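Local coordinates for glyoxalase III (glutathione-independent) (Candida albicans, PDB 4LRU), which converts methylglyoxal to D-lactate in a single step that needs no glutathione, detoxifying the methylglyoxal that the cell itself produces, at residues G170-L174 with G175-I179. Numbering follows the deposited sequence.
Sequences GEDIL and GVTDI
A Schellman motif ends the helix that carries Glu171, a probable active-site residue, and Val176 and Thr177, just beyond it, pack back against Glu171 and Asp172 as the chain turns into helix 177-182. Gly175, with a positive phi of 72°, takes the chain out of the helix. Val176 N donates to Glu171 O and Gly175 N to Asp172 O, both at 2.9 Å. A weak third bond, from Thr177 N, falls on Glu171 O as well, so that one carbonyl gathers amides from both residues after the glycine. On the surface side of the turn a water donates to Leu174 O and, weakly, to Gly175 O.

The inner side faces the probable active site. The bent side chain of Glu171 runs inward, and its OE2 is hydrogen-bonded to His140, likewise inferred to be in the active site, while OE1 is hydrogen-bonded to His109. Val176 crosses this chain at an angle: Val176 CG2, lodged between its own backbone N and carbonyl carbon, comes 3.4 Å from Glu171 OE1 and 4.0 Å from Glu171 CB. The same valine touches Phe18 and His109, so that one methyl, CG2, lies against the glutamate, while Val176 CG1 sits 3.6 Å from Leu174 O.

At the outer edge Thr177 ties the start of the second helix to the first. Thr177 OG1, anti to the carbonyl carbon (chi1 -56°), faces back across the turn and donates to the anti lone pair of Asp172 OD1, a short bond of 2.5 Å.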
ATOM      1  N   GLY A 170      11.773 -11.309  -6.456  1.00 20.26           N
ATOM      2  CA  GLY A 170      12.194 -10.183  -5.626  1.00 21.10           C
ATOM      3  C   GLY A 170      12.445 -10.614  -4.188  1.00 21.83           C
ATOM      4  O   GLY A 170      13.389 -10.148  -3.541  1.00 22.17           O
ATOM      5  N   GLU A 171      11.623 -11.538  -3.696  1.00 20.63           N
ATOM      6  CA  GLU A 171      11.815 -12.037  -2.326  1.00 21.35           C
ATOM      7  C   GLU A 171      13.126 -12.790  -2.175  1.00 23.25           C
ATOM      8  O   GLU A 171      13.783 -12.706  -1.131  1.00 23.30           O
ATOM      9  CB  GLU A 171      10.646 -12.932  -1.872  1.00 21.63           C
ATOM     10  CG  GLU A 171       9.244 -12.400  -2.143  1.00 20.39           C
ATOM     11  CD  GLU A 171       8.880 -11.148  -1.356  1.00 19.52           C
ATOM     12  OE1 GLU A 171       9.779 -10.482  -0.797  1.00 21.99           O
ATOM     13  OE2 GLU A 171       7.669 -10.814  -1.351  1.00 21.66           O
ATOM     14  N   ASP A 172      13.527 -13.526  -3.222  1.00 22.48           N
ATOM     15  CA  ASP A 172      14.803 -14.222  -3.228  1.00 25.46           C
ATOM     16  C   ASP A 172      15.924 -13.192  -3.169  1.00 25.22           C
ATOM     17  O   ASP A 172      16.877 -13.327  -2.413  1.00 25.53           O
ATOM     18  CB  ASP A 172      14.985 -15.048  -4.509  1.00 26.13           C
ATOM     19  CG  ASP A 172      14.177 -16.345  -4.524  1.00 28.53           C
ATOM     20  OD1 ASP A 172      13.516 -16.696  -3.525  1.00 28.82           O
ATOM     21  OD2 ASP A 172      14.225 -17.039  -5.566  1.00 29.91           O
ATOM     22  N   ILE A 173      15.815 -12.176  -4.018  1.00 24.31           N
ATOM     23  CA  ILE A 173      16.885 -11.213  -4.169  1.00 24.37           C
ATOM     24  C   ILE A 173      17.091 -10.467  -2.842  1.00 23.01           C
ATOM     25  O   ILE A 173      18.235 -10.202  -2.451  1.00 27.40           O
ATOM     26  CB  ILE A 173      16.572 -10.225  -5.307  1.00 24.01           C
ATOM     27  CG1 ILE A 173      16.562 -10.968  -6.653  1.00 24.76           C
ATOM     28  CG2 ILE A 173      17.624  -9.120  -5.341  1.00 24.78           C
ATOM     29  CD1 ILE A 173      15.893 -10.187  -7.760  1.00 25.88           C
ATOM     30  N   LEU A 174      16.011 -10.268  -2.102  1.00 24.51           N
ATOM     31  CA  LEU A 174      16.099  -9.585  -0.810  1.00 26.01           C
ATOM     32  C   LEU A 174      16.415 -10.534   0.342  1.00 29.23           C
ATOM     33  O   LEU A 174      16.607 -10.102   1.487  1.00 29.31           O
ATOM     34  CB  LEU A 174      14.807  -8.826  -0.525  1.00 25.56           C
ATOM     35  CG  LEU A 174      14.531  -7.659  -1.477  1.00 27.10           C
ATOM     36  CD1 LEU A 174      13.208  -6.999  -1.117  1.00 29.60           C
ATOM     37  CD2 LEU A 174      15.675  -6.648  -1.459  1.00 29.86           C
ATOM     38  N   GLY A 175      16.468 -11.823   0.038  1.00 27.70           N
ATOM     39  CA  GLY A 175      16.842 -12.835   1.006  1.00 28.79           C
ATOM     40  C   GLY A 175      15.783 -13.104   2.063  1.00 30.44           C
ATOM     41  O   GLY A 175      16.115 -13.511   3.181  1.00 31.70           O
ATOM     42  N   VAL A 176      14.512 -12.912   1.713  1.00 27.58           N
ATOM     43  CA  VAL A 176      13.430 -13.126   2.682  1.00 29.38           C
ATOM     44  C   VAL A 176      12.445 -14.250   2.340  1.00 29.46           C
ATOM     45  O   VAL A 176      11.457 -14.466   3.046  1.00 28.61           O
ATOM     46  CB  VAL A 176      12.650 -11.825   2.915  1.00 27.10           C
ATOM     47  CG1 VAL A 176      13.609 -10.730   3.358  1.00 27.99           C
ATOM     48  CG2 VAL A 176      11.899 -11.423   1.657  1.00 27.20           C
ATOM     49  N   THR A 177      12.707 -14.995   1.274  1.00 27.24           N
ATOM     50  CA  THR A 177      11.813 -16.076   0.908  1.00 27.73           C
ATOM     51  C   THR A 177      11.617 -17.112   2.031  1.00 27.28           C
ATOM     52  O   THR A 177      10.491 -17.500   2.322  1.00 30.27           O
ATOM     53  CB  THR A 177      12.326 -16.803  -0.344  1.00 28.48           C
ATOM     54  OG1 THR A 177      12.486 -15.843  -1.404  1.00 28.16           O
ATOM     55  CG2 THR A 177      11.349 -17.877  -0.771  1.00 30.50           C
ATOM     56  N   ASP A 178      12.699 -17.556   2.658  1.00 31.22           N
ATOM     57  CA  ASP A 178      12.588 -18.607   3.677  1.00 34.39           C
ATOM     58  C   ASP A 178      11.886 -18.071   4.921  1.00 32.85           C
ATOM     59  O   ASP A 178      11.060 -18.761   5.529  1.00 31.77           O
ATOM     60  CB  ASP A 178      13.966 -19.134   4.068  1.00 37.79           C
ATOM     61  CG  ASP A 178      14.682 -19.800   2.921  1.00 45.48           C
ATOM     62  OD1 ASP A 178      13.994 -20.269   1.982  1.00 49.26           O
ATOM     63  OD2 ASP A 178      15.929 -19.866   2.972  1.00 49.74           O
ATOM     64  N   ILE A 179      12.226 -16.841   5.284  1.00 31.07           N
ATOM     65  CA  ILE A 179      11.545 -16.131   6.367  1.00 33.07           C
ATOM     66  C   ILE A 179      10.039 -16.122   6.138  1.00 30.72           C
ATOM     67  O   ILE A 179       9.261 -16.436   7.037  1.00 31.32           O
ATOM     68  CB  ILE A 179      12.079 -14.692   6.510  1.00 33.36           C
ATOM     69  CG1 ILE A 179      13.493 -14.721   7.101  1.00 38.49           C
ATOM     70  CG2 ILE A 179      11.153 -13.856   7.382  1.00 34.79           C
ATOM     71  CD1 ILE A 179      14.294 -13.461   6.861  1.00 41.05           C
TER
HETATM   72  O   HOH W   1      17.213 -10.946   4.496  1.00 34.74           O